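Local coordinates for protein Dye type peroxidase A (Streptomyces lividans 1326, PDB 6GZW) that probably uses hydrogen peroxide to oxidise dyes and other substrates at its haem, as a dye-decolourising peroxidase, at residues 161-166 and 303-308; 175-180 and 226-231; 242-247 and 343-348. One frame throughout, in Å; residues are numbered along the deposited sequence. Where two conformers were deposited one is given.

Interaction 1 of 3, residues 161-166 and 303-308; sequences GFNRSP and PFSYHD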
loop_
_atom_site.group_PDB
_atom_site.type_symbol
_atom_site.label_atom_id
_atom_site.label_comp_id
_atom_site.label_asym_id
_atom_site.label_seq_id
_atom_site.Cartn_x
_atom_site.Cartn_y
_atom_site.Cartn_z
ATOM N N GLY A 161 5.118 2.596 -2.106
ATOM C CA GLY A 161 4.569 3.873 -1.688
ATOM C C GLY A 161 3.083 4.002 -1.972
ATOM O O GLY A 161 2.474 3.159 -2.633
ATOM N N PHE A 162 2.506 5.058 -1.419
ATOM C CA PHE A 162 1.118 5.360 -1.582
ATOM C C PHE A 162 0.866 6.867 -1.501
ATOM O O PHE A 162 1.673 7.649 -0.949
ATOM C CB PHE A 162 0.254 4.627 -0.564
ATOM C CG PHE A 162 0.656 4.874 0.864
ATOM C CD1 PHE A 162 0.195 5.983 1.541
ATOM C CD2 PHE A 162 1.540 4.000 1.527
ATOM C CE1 PHE A 162 0.562 6.222 2.844
ATOM C CE2 PHE A 162 1.912 4.239 2.853
ATOM C CZ PHE A 162 1.434 5.372 3.501
ATOM N N ASN A 163 -0.295 7.238 -2.036
ATOM C CA ASN A 163 -0.806 8.605 -1.946
ATOM C C ASN A 163 -2.326 8.532 -1.794
ATOM O O ASN A 163 -2.949 7.440 -1.799
ATOM C CB ASN A 163 -0.455 9.413 -3.212
ATOM C CG ASN A 163 0.993 9.845 -3.287
ATOM O OD1 ASN A 163 1.509 10.491 -2.370
ATOM N ND2 ASN A 163 1.665 9.496 -4.395
ATOM N N ARG A 164 -2.931 9.702 -1.662
ATOM C CA ARG A 164 -4.364 9.836 -1.729
ATOM C C ARG A 164 -4.965 9.167 -2.986
ATOM O O ARG A 164 -4.385 9.237 -4.074
ATOM C CB ARG A 164 -4.712 11.340 -1.719
ATOM C CG ARG A 164 -6.183 11.638 -1.894
ATOM C CD ARG A 164 -6.419 13.135 -1.828
ATOM N NE ARG A 164 -6.113 13.690 -0.514
ATOM C CZ ARG A 164 -5.869 14.970 -0.265
ATOM N NH1 ARG A 164 -5.948 15.855 -1.247
ATOM N NH2 ARG A 164 -5.559 15.363 0.972
ATOM N N SER A 165 -6.091 8.460 -2.808
ATOM C CA SER A 165 -6.911 7.909 -3.927
ATOM C C SER A 165 -7.700 9.018 -4.639
ATOM O O SER A 165 -8.133 10.005 -4.016
ATOM C CB SER A 165 -7.903 6.830 -3.427
ATOM O OG SER A 165 -8.724 6.222 -4.434
ATOM N N PRO A 166 -7.921 8.854 -5.944
ATOM C CA PRO A 166 -8.960 9.659 -6.612
ATOM C C PRO A 166 -10.290 9.505 -5.902
ATOM O O PRO A 166 -10.607 8.410 -5.432
ATOM C CB PRO A 166 -9.023 9.022 -8.014
ATOM C CG PRO A 166 -7.648 8.485 -8.229
ATOM C CD PRO A 166 -7.361 7.865 -6.879
ATOM N N PRO A 303 6.232 12.739 -5.323
ATOM C CA PRO A 303 6.565 11.707 -4.336
ATOM C C PRO A 303 5.504 10.642 -4.158
ATOM O O PRO A 303 4.396 10.764 -4.689
ATOM C CB PRO A 303 6.653 12.537 -3.031
ATOM C CG PRO A 303 5.557 13.544 -3.210
ATOM C CD PRO A 303 5.694 13.953 -4.656
ATOM N N PHE A 304 5.858 9.659 -3.362
ATOM C CA PHE A 304 4.910 8.788 -2.706
ATOM C C PHE A 304 5.220 8.781 -1.215
ATOM O O PHE A 304 6.386 8.908 -0.819
ATOM C CB PHE A 304 5.033 7.356 -3.231
ATOM C CG PHE A 304 4.765 7.211 -4.705
ATOM C CD1 PHE A 304 5.789 7.373 -5.614
ATOM C CD2 PHE A 304 3.502 6.886 -5.176
ATOM C CE1 PHE A 304 5.561 7.239 -6.966
ATOM C CE2 PHE A 304 3.271 6.716 -6.537
ATOM C CZ PHE A 304 4.308 6.920 -7.426
ATOM N N SER A 305 4.199 8.577 -0.391
ATOM C CA SER A 305 4.429 8.363 1.040
ATOM C C SER A 305 4.690 6.853 1.266
ATOM O O SER A 305 4.396 6.035 0.389
ATOM C CB SER A 305 3.239 8.864 1.872
ATOM O OG SER A 305 3.130 10.282 1.773
ATOM N N TYR A 306 5.360 6.508 2.369
ATOM C CA TYR A 306 5.601 5.102 2.718
ATOM C C TYR A 306 5.389 4.832 4.176
ATOM O O TYR A 306 5.508 5.723 5.046
ATOM C CB TYR A 306 6.985 4.619 2.254
ATOM C CG TYR A 306 8.189 5.109 3.075
ATOM C CD1 TYR A 306 8.674 4.391 4.165
ATOM C CD2 TYR A 306 8.853 6.280 2.743
ATOM C CE1 TYR A 306 9.773 4.823 4.909
ATOM C CE2 TYR A 306 9.966 6.717 3.484
ATOM C CZ TYR A 306 10.439 5.983 4.533
ATOM O OH TYR A 306 11.543 6.414 5.249
ATOM N N HIS A 307 5.027 3.597 4.429
ATOM C CA HIS A 307 4.968 3.024 5.756
ATOM C C HIS A 307 5.201 1.528 5.655
ATOM O O HIS A 307 4.397 0.834 5.050
ATOM C CB HIS A 307 3.639 3.269 6.389
ATOM C CG HIS A 307 3.483 2.517 7.665
ATOM N ND1 HIS A 307 4.233 2.804 8.785
ATOM C CD2 HIS A 307 2.730 1.432 7.974
ATOM C CE1 HIS A 307 3.923 1.946 9.738
ATOM N NE2 HIS A 307 3.017 1.106 9.273
ATOM N N ASP A 308 6.309 1.053 6.219
ATOM C CA ASP A 308 6.690 -0.354 6.121
ATOM C C ASP A 308 6.568 -1.124 7.420
ATOM O O ASP A 308 6.922 -2.308 7.487
ATOM C CB ASP A 308 8.066 -0.450 5.500
ATOM C CG ASP A 308 8.026 -0.168 4.012
ATOM O OD1 ASP A 308 7.322 -0.881 3.257
ATOM O OD2 ASP A 308 8.715 0.730 3.552
HETATM O O HOH W 1 0.941 10.962 0.279
#

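Interaction 2 of 3, residues 175-180 and 226-231; sequences ARNLMG and IRMLLD. With HEM (protoporphyrin IX containing Fe), chain C.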
loop_
_atom_site.group_PDB
_atom_site.type_symbol
_atom_site.label_atom_id
_atom_site.label_comp_id
_atom_site.label_asym_id
_atom_site.label_seq_id
_atom_site.Cartn_x
_atom_site.Cartn_y
_atom_site.Cartn_z
ATOM N N ALA A 175 -2.180 17.314 -2.565
ATOM C CA ALA A 175 -1.896 16.157 -1.711
ATOM C C ALA A 175 -1.438 16.561 -0.305
ATOM O O ALA A 175 -1.042 17.690 -0.073
ATOM C CB ALA A 175 -0.820 15.316 -2.380
ATOM N N ARG A 176 -1.500 15.624 0.625
ATOM C CA ARG A 176 -0.867 15.739 1.915
ATOM C C ARG A 176 0.191 14.665 2.073
ATOM O O ARG A 176 0.188 13.647 1.345
ATOM C CB ARG A 176 -1.900 15.659 3.035
ATOM C CG ARG A 176 -2.776 16.903 3.109
ATOM C CD ARG A 176 -3.756 16.867 4.276
ATOM N NE ARG A 176 -4.608 18.049 4.227
ATOM C CZ ARG A 176 -4.326 19.212 4.801
ATOM N NH1 ARG A 176 -3.277 19.360 5.604
ATOM N NH2 ARG A 176 -5.171 20.223 4.646
ATOM N N ASN A 177 1.080 14.859 3.051
ATOM C CA ASN A 177 2.105 13.881 3.410
ATOM C C ASN A 177 1.829 13.378 4.852
ATOM O O ASN A 177 0.851 13.801 5.499
ATOM C CB ASN A 177 3.503 14.465 3.211
ATOM C CG ASN A 177 3.762 15.642 4.123
ATOM O OD1 ASN A 177 3.240 15.673 5.235
ATOM N ND2 ASN A 177 4.557 16.618 3.664
ATOM N N LEU A 178 2.688 12.500 5.362
ATOM C CA LEU A 178 2.406 11.865 6.653
ATOM C C LEU A 178 2.752 12.776 7.840
ATOM O O LEU A 178 2.463 12.444 8.970
ATOM C CB LEU A 178 3.110 10.523 6.741
ATOM C CG LEU A 178 2.755 9.439 5.686
ATOM C CD1 LEU A 178 3.449 8.128 6.064
ATOM C CD2 LEU A 178 1.251 9.310 5.627
ATOM N N MET A 179 3.365 13.928 7.594
ATOM C CA MET A 179 3.422 14.993 8.611
ATOM C C MET A 179 2.134 15.829 8.655
ATOM O O MET A 179 2.009 16.756 9.499
ATOM C CB MET A 179 4.663 15.877 8.355
ATOM C CG MET A 179 5.947 15.246 8.895
ATOM S SD MET A 179 7.385 16.184 8.367
ATOM C CE MET A 179 8.515 15.712 9.650
ATOM N N GLY A 180 1.190 15.556 7.755
ATOM C CA GLY A 180 -0.081 16.261 7.729
ATOM C C GLY A 180 -0.039 17.594 6.992
ATOM O O GLY A 180 -1.029 18.327 6.978
ATOM N N ILE A 226 13.124 9.273 2.768
ATOM C CA ILE A 226 13.269 10.167 3.903
ATOM C C ILE A 226 12.298 9.723 4.983
ATOM O O ILE A 226 11.085 9.863 4.833
ATOM C CB ILE A 226 12.999 11.631 3.512
ATOM C CG1 ILE A 226 13.825 12.026 2.290
ATOM C CG2 ILE A 226 13.314 12.542 4.685
ATOM C CD1 ILE A 226 13.556 13.436 1.817
ATOM N N ARG A 227 12.838 9.178 6.079
ATOM C CA ARG A 227 12.016 8.774 7.179
ATOM C C ARG A 227 11.552 9.997 7.913
ATOM O O ARG A 227 12.306 10.950 8.090
ATOM C CB ARG A 227 12.780 7.856 8.140
ATOM C CG ARG A 227 11.940 7.389 9.328
ATOM C CD ARG A 227 12.478 6.110 9.934
ATOM N NE ARG A 227 13.775 6.293 10.595
ATOM C CZ ARG A 227 13.936 6.659 11.858
ATOM N NH1 ARG A 227 12.905 6.956 12.636
ATOM N NH2 ARG A 227 15.166 6.736 12.352
ATOM N N MET A 228 10.290 10.019 8.271
ATOM C CA MET A 228 9.791 11.084 9.113
ATOM C C MET A 228 9.881 10.661 10.566
ATOM O O MET A 228 9.404 9.625 10.930
ATOM C CB MET A 228 8.363 11.451 8.752
ATOM C CG MET A 228 8.231 12.128 7.397
ATOM S SD MET A 228 6.525 12.111 6.824
ATOM C CE MET A 228 6.641 13.408 5.609
ATOM N N LEU A 229 10.459 11.507 11.413
ATOM C CA LEU A 229 10.582 11.219 12.838
ATOM C C LEU A 229 9.266 11.630 13.487
ATOM O O LEU A 229 9.189 12.576 14.268
ATOM C CB LEU A 229 11.788 11.973 13.456
ATOM C CG LEU A 229 13.142 11.624 12.816
ATOM C CD1 LEU A 229 14.281 12.281 13.578
ATOM C CD2 LEU A 229 13.396 10.138 12.713
ATOM N N LEU A 230 8.250 10.812 13.224
ATOM C CA LEU A 230 6.888 11.128 13.628
ATOM C C LEU A 230 6.711 11.168 15.149
ATOM O O LEU A 230 5.902 11.953 15.672
ATOM C CB LEU A 230 5.915 10.118 13.005
ATOM C CG LEU A 230 5.796 10.139 11.480
ATOM C CD1 LEU A 230 4.844 9.054 11.042
ATOM C CD2 LEU A 230 5.326 11.503 10.952
ATOM N N ASP A 231 7.487 10.341 15.865
ATOM C CA ASP A 231 7.414 10.321 17.343
ATOM C C ASP A 231 7.789 11.698 17.896
ATOM O O ASP A 231 7.172 12.165 18.843
ATOM C CB ASP A 231 8.313 9.231 17.956
ATOM C CG ASP A 231 7.773 7.820 17.758
ATOM O OD1 ASP A 231 6.589 7.666 17.406
ATOM O OD2 ASP A 231 8.546 6.853 17.958
HETATM C CHA HEM C . 8.023 22.686 -0.458
HETATM C CHB HEM C . 7.566 19.238 2.910
HETATM C CHC HEM C . 11.888 17.463 1.584
HETATM C CHD HEM C . 12.324 20.895 -1.760
HETATM C C1A HEM C . 7.528 21.915 0.562
HETATM C C2A HEM C . 6.309 22.177 1.254
HETATM C C3A HEM C . 6.196 21.207 2.196
HETATM C C4A HEM C . 7.342 20.351 2.094
HETATM C CMA HEM C . 5.070 20.999 3.180
HETATM C CAA HEM C . 5.332 23.319 1.010
HETATM C CBA HEM C . 4.214 23.072 0.009
HETATM C CGA HEM C . 4.738 22.958 -1.383
HETATM O O1A HEM C . 4.985 23.966 -2.099
HETATM O O2A HEM C . 4.969 21.813 -1.867
HETATM C C1B HEM C . 8.713 18.429 2.819
HETATM C C2B HEM C . 8.930 17.256 3.600
HETATM C C3B HEM C . 10.138 16.734 3.259
HETATM C C4B HEM C . 10.672 17.641 2.197
HETATM C CMB HEM C . 8.004 16.727 4.652
HETATM C CAB HEM C . 10.792 15.485 3.704
HETATM C CBB HEM C . 10.143 14.426 4.157
HETATM C C1C HEM C . 12.419 18.259 0.593
HETATM C C2C HEM C . 13.680 18.050 -0.022
HETATM C C3C HEM C . 13.812 19.049 -0.972
HETATM C C4C HEM C . 12.602 19.831 -0.942
HETATM C CMC HEM C . 14.696 16.999 0.299
HETATM C CAC HEM C . 14.948 19.365 -1.870
HETATM C CBC HEM C . 16.239 19.039 -1.701
HETATM C C1D HEM C . 11.117 21.601 -1.673
HETATM C C2D HEM C . 10.841 22.693 -2.625
HETATM C C3D HEM C . 9.647 23.204 -2.270
HETATM C C4D HEM C . 9.210 22.398 -1.093
HETATM C CMD HEM C . 11.709 23.135 -3.800
HETATM C CAD HEM C . 8.936 24.360 -2.954
HETATM C CBD HEM C . 9.426 25.722 -2.451
HETATM C CGD HEM C . 8.754 26.831 -3.199
HETATM O O1D HEM C . 7.717 27.382 -2.733
HETATM O O2D HEM C . 9.221 27.184 -4.301
HETATM N NA HEM C . 8.204 20.854 1.147
HETATM N NB HEM C . 9.779 18.623 2.032
HETATM N NC HEM C . 11.811 19.357 0.081
HETATM N ND HEM C . 10.172 21.514 -0.721
HETATM FE FE HEM C . 9.992 20.140 0.629
HETATM O O HOH W 2 9.164 18.904 -0.682
#

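Interaction 3 of 3, residues 242-247 and 343-348; sequences EDVIGR and GDALSQ. With HEM (protoporphyrin IX containing Fe), chain C.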
loop_
_atom_site.group_PDB
_atom_site.type_symbol
_atom_site.label_atom_id
_atom_site.label_comp_id
_atom_site.label_asym_id
_atom_site.label_seq_id
_atom_site.Cartn_x
_atom_site.Cartn_y
_atom_site.Cartn_z
ATOM N N GLU A 242 3.968 24.703 12.135
ATOM C CA GLU A 242 3.757 25.644 11.072
ATOM C C GLU A 242 5.014 26.515 10.892
ATOM O O GLU A 242 5.411 26.859 9.769
ATOM C CB GLU A 242 2.458 26.452 11.289
ATOM C CG GLU A 242 1.231 25.554 11.070
ATOM C CD GLU A 242 -0.120 26.218 11.145
ATOM O OE1 GLU A 242 -0.259 27.292 11.770
ATOM O OE2 GLU A 242 -1.081 25.624 10.579
ATOM N N ASP A 243 5.683 26.847 11.990
ATOM C CA ASP A 243 6.983 27.562 11.858
ATOM C C ASP A 243 8.077 26.751 11.165
ATOM O O ASP A 243 8.934 27.331 10.525
ATOM C CB ASP A 243 7.516 28.042 13.223
ATOM C CG ASP A 243 6.851 29.309 13.694
ATOM O OD1 ASP A 243 6.116 29.951 12.940
ATOM O OD2 ASP A 243 7.026 29.642 14.878
ATOM N N VAL A 244 8.057 25.417 11.274
ATOM C CA VAL A 244 9.061 24.592 10.571
ATOM C C VAL A 244 8.931 24.726 9.064
ATOM O O VAL A 244 9.938 24.844 8.364
ATOM C CB VAL A 244 8.970 23.097 11.002
ATOM C CG1 VAL A 244 9.752 22.184 10.057
ATOM C CG2 VAL A 244 9.488 22.958 12.415
ATOM N N ILE A 245 7.689 24.776 8.576
ATOM C CA ILE A 245 7.452 24.839 7.118
ATOM C C ILE A 245 7.319 26.281 6.620
ATOM O O ILE A 245 7.795 26.586 5.537
ATOM C CB ILE A 245 6.177 24.046 6.734
ATOM C CG1 ILE A 245 6.338 22.568 7.080
ATOM C CG2 ILE A 245 5.825 24.244 5.261
ATOM C CD1 ILE A 245 7.492 21.876 6.370
ATOM N N GLY A 246 6.664 27.149 7.397
ATOM C CA GLY A 246 6.303 28.490 6.909
ATOM C C GLY A 246 4.963 28.586 6.188
ATOM O O GLY A 246 4.624 29.625 5.577
ATOM N N ARG A 247 4.171 27.511 6.273
ATOM C CA ARG A 247 2.845 27.447 5.703
ATOM C C ARG A 247 1.906 26.754 6.693
ATOM O O ARG A 247 2.332 25.926 7.494
ATOM C CB ARG A 247 2.842 26.657 4.393
ATOM C CG ARG A 247 3.478 27.401 3.243
ATOM C CD ARG A 247 3.638 26.571 1.985
ATOM N NE ARG A 247 4.201 27.350 0.872
ATOM C CZ ARG A 247 3.510 28.212 0.114
ATOM N NH1 ARG A 247 2.227 28.446 0.330
ATOM N NH2 ARG A 247 4.124 28.841 -0.908
ATOM N N GLY A 343 20.730 23.946 7.601
ATOM C CA GLY A 343 19.949 25.173 7.657
ATOM C C GLY A 343 18.441 25.065 7.830
ATOM O O GLY A 343 17.810 26.013 8.277
ATOM N N ASP A 344 17.847 23.923 7.495
ATOM C CA ASP A 344 16.392 23.801 7.431
ATOM C C ASP A 344 15.837 23.422 8.804
ATOM O O ASP A 344 16.308 22.478 9.427
ATOM C CB ASP A 344 16.067 22.699 6.413
ATOM C CG ASP A 344 14.600 22.584 6.095
ATOM O OD1 ASP A 344 13.746 23.303 6.668
ATOM O OD2 ASP A 344 14.293 21.744 5.215
ATOM N N ALA A 345 14.835 24.157 9.284
ATOM C CA ALA A 345 14.122 23.754 10.502
ATOM C C ALA A 345 13.600 22.320 10.404
ATOM O O ALA A 345 13.560 21.613 11.415
ATOM C CB ALA A 345 12.984 24.703 10.799
ATOM N N LEU A 346 13.237 21.884 9.196
ATOM C CA LEU A 346 12.663 20.527 9.027
ATOM C C LEU A 346 13.676 19.413 9.267
ATOM O O LEU A 346 13.283 18.293 9.588
ATOM C CB LEU A 346 12.077 20.387 7.632
ATOM C CG LEU A 346 11.430 19.053 7.244
ATOM C CD1 LEU A 346 10.236 18.805 8.129
ATOM C CD2 LEU A 346 11.079 19.005 5.762
ATOM N N SER A 347 14.962 19.677 9.093
ATOM C CA SER A 347 15.992 18.630 9.114
ATOM C C SER A 347 16.021 17.817 10.402
ATOM O O SER A 347 16.315 16.650 10.383
ATOM C CB SER A 347 17.380 19.243 8.796
ATOM O OG SER A 347 17.418 19.617 7.424
ATOM N N GLN A 348 15.683 18.459 11.508
ATOM C CA GLN A 348 15.638 17.838 12.818
ATOM C C GLN A 348 14.628 16.676 12.874
ATOM O O GLN A 348 14.731 15.795 13.730
ATOM C CB GLN A 348 15.288 18.935 13.834
ATOM C CG GLN A 348 14.848 18.470 15.193
ATOM C CD GLN A 348 14.842 19.568 16.230
ATOM O OE1 GLN A 348 15.002 20.740 15.919
ATOM N NE2 GLN A 348 14.654 19.183 17.465
HETATM C CHA HEM C . 8.023 22.686 -0.458
HETATM C CHB HEM C . 7.566 19.238 2.910
HETATM C CHC HEM C . 11.888 17.463 1.584
HETATM C CHD HEM C . 12.324 20.895 -1.760
HETATM C C1A HEM C . 7.528 21.915 0.562
HETATM C C2A HEM C . 6.309 22.177 1.254
HETATM C C3A HEM C . 6.196 21.207 2.196
HETATM C C4A HEM C . 7.342 20.351 2.094
HETATM C CMA HEM C . 5.070 20.999 3.180
HETATM C CAA HEM C . 5.332 23.319 1.010
HETATM C CBA HEM C . 4.214 23.072 0.009
HETATM C CGA HEM C . 4.738 22.958 -1.383
HETATM O O1A HEM C . 4.985 23.966 -2.099
HETATM O O2A HEM C . 4.969 21.813 -1.867
HETATM C C1B HEM C . 8.713 18.429 2.819
HETATM C C2B HEM C . 8.930 17.256 3.600
HETATM C C3B HEM C . 10.138 16.734 3.259
HETATM C C4B HEM C . 10.672 17.641 2.197
HETATM C CMB HEM C . 8.004 16.727 4.652
HETATM C CAB HEM C . 10.792 15.485 3.704
HETATM C CBB HEM C . 10.143 14.426 4.157
HETATM C C1C HEM C . 12.419 18.259 0.593
HETATM C C2C HEM C . 13.680 18.050 -0.022
HETATM C C3C HEM C . 13.812 19.049 -0.972
HETATM C C4C HEM C . 12.602 19.831 -0.942
HETATM C CMC HEM C . 14.696 16.999 0.299
HETATM C CAC HEM C . 14.948 19.365 -1.870
HETATM C CBC HEM C . 16.239 19.039 -1.701
HETATM C C1D HEM C . 11.117 21.601 -1.673
HETATM C C2D HEM C . 10.841 22.693 -2.625
HETATM C C3D HEM C . 9.647 23.204 -2.270
HETATM C C4D HEM C . 9.210 22.398 -1.093
HETATM C CMD HEM C . 11.709 23.135 -3.800
HETATM C CAD HEM C . 8.936 24.360 -2.954
HETATM C CBD HEM C . 9.426 25.722 -2.451
HETATM C CGD HEM C . 8.754 26.831 -3.199
HETATM O O1D HEM C . 7.717 27.382 -2.733
HETATM O O2D HEM C . 9.221 27.184 -4.301
HETATM N NA HEM C . 8.204 20.854 1.147
HETATM N NB HEM C . 9.779 18.623 2.032
HETATM N NC HEM C . 11.811 19.357 0.081
HETATM N ND HEM C . 10.172 21.514 -0.721
HETATM FE FE HEM C . 9.992 20.140 0.629
HETATM O O HOH W 2 9.164 18.904 -0.682
#

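Interaction 1 of 3, residues 161-166 and 303-308
Phe-162 turns its CG in between its own backbone N and carbonyl carbon (chi1 55°), and this brings the ring back over Ser-305 although the side chain sets out away from that strand. Asn-163 instead swings CG beside its backbone N, which carries the amide to the Pro-303 carbonyl. Ser-305 O lies over one face of the Phe-162 ring, 3.7 Å from CD2 and offset toward the rim, while the far end of the ring reaches the next peptide, CE2 standing 3.5 Å from His-307 N. Between the backbones, Phe-162 and Ser-305 form one antiparallel hydrogen-bonded pair: Phe-162 N gives to Ser-305 O at 2.8 Å, and Ser-305 N returns to Phe-162 O at 2.7 Å. It is a single bridge between 153-162 and 300-310, the outermost strands of the eight-stranded antiparallel sheet; the two segments meet at one point, their directions 111° apart, joining parts of the N- and C-terminal family regions, consistent with the dimeric alpha-beta barrel superfamily to which both regions belong. Beyond the bridge, Asn-163 ND2 donates to Pro-303 O at 3.0 Å, nearly straight (166°), in the carbonyl plane and on a lone pair. The same nitrogen also binds Gln-27 O, and it sits 3.3 Å from Phe-304 CD2, with the amide and ring planes only modestly inclined. One water is hydrogen-bonded to both Asn-163 OD1 and Ser-305 OG, 2.7 Å from each. Farther along, His-307 NE2 is hydrogen-bonded to Gln-158 of the second subunit, and Ala-135 of that subunit packs on Phe-162.

Interaction 2 of 3, residues 175-180 and 226-231
Asn-177 has its ND2 held twice, by Asp-183 OD2 and by Gln-181 OE1, while its OD1 takes a weak bond from Met-179 N at 2.9 Å; with both ends of the amide engaged, its flat group offers CG to the Met-228 methyl, CE, at 3.9 Å. Asn-177 to Gly-180 make a type I turn, closed by Gly-180 N to Asn-177 O. The turn's apolar side meets strand 219-228 without any hydrogen bond across. Met-228, extended beyond CG, pushes its thioether into the turn: SD lies 3.8 Å from Leu-178 CB and just as near Met-179 CG, so the sulfur touches two successive residues of the turn. The methyl runs on to the porphyrin, CE 3.7 Å from HEM CMB. Met-179, its chain also extended, reaches the same haem methyl with SD at 3.8 Å, crossing Met-228 at a slant. Close by in the chain, Leu-230 lays CD2 against Leu-178 O at 3.6 Å. Replacing Met-228 by an alanine would remove SD and CE and is likely to open a gap between the turn and the haem edge, leaving Met-179 and the CMB methyl without their shared neighbour. Two residues before Met-228, Ile-226 packs CG2 on the vinyl carbon HEM CBB. This is one edge of the haem pocket of a DyP-type peroxidase; the turn runs into the family's GXXDG motif, here Gly-180 to Gly-184.

Interaction 3 of 3, residues 242-247 and 343-348
Val-244 and Ala-345 bring their CA atoms to 5.1 Å where helix 238-245 ends against the loop leading into strand 350-360, with no hydrogen bond between the two backbones. The Val-244 methyl CG1 does most of the touching. With CG1 anti to the backbone N (chi1 166°), the methyl is aimed at the loop and meets the Leu-346 backbone at CA, 3.5 Å off, and its side chain at CB. Ala-345 comes from the other segment with its CB directed at the helix, 3.9 Å from Val-244 O. The loop contains an Asx turn: Asp-344 OD1 accepts the Leu-346 amide at 2.9 Å, almost straight at 168°, though the nitrogen lies above the carboxylate plane. The other oxygen, OD2, is hydrogen-bonded to His-285 ND1; in DyP-type peroxidases a histidine is the proximal iron ligand, and His-285 is probably that residue here, which would make the aspartate a second-shell partner able to polarise the ring. Leu-346 lies on the haem face away from the iron-bound water, its CD2 3.5 Å from HEM C3B over the outer bond of the pyrrole. Next to it, Ile-245 sets CG2 3.9 Å from the ring methyl HEM CMA and meets Leu-346 more loosely. After the positive-phi turn at Gly-246, whose N closes on Glu-242 O, Arg-247 passes the root of a propionate, CD 3.8 Å from HEM CAA.

All three contacts are mostly buried. Interactions 1 and 2 both reach the eight-stranded sheet and both touch the second subunit, but interaction 1 is strand to strand and polar in its backbone bridge, whereas interaction 2 is an apolar seam between a turn and a strand end at the haem edge. Interaction 3, farthest from the chain's centre, joins helix 238-245 to the loop before strand 350-360, on the porphyrin face turned away from the iron-bound water, and is touched by no other chain. Interactions 1 and 2 meet where Tyr-306 reaches Ile-226 and Arg-227; interactions 2 and 3 meet through Met-179 and Leu-346, and share the haem. Interactions 1 and 3 do not touch, their nearest atoms about 12 Å apart.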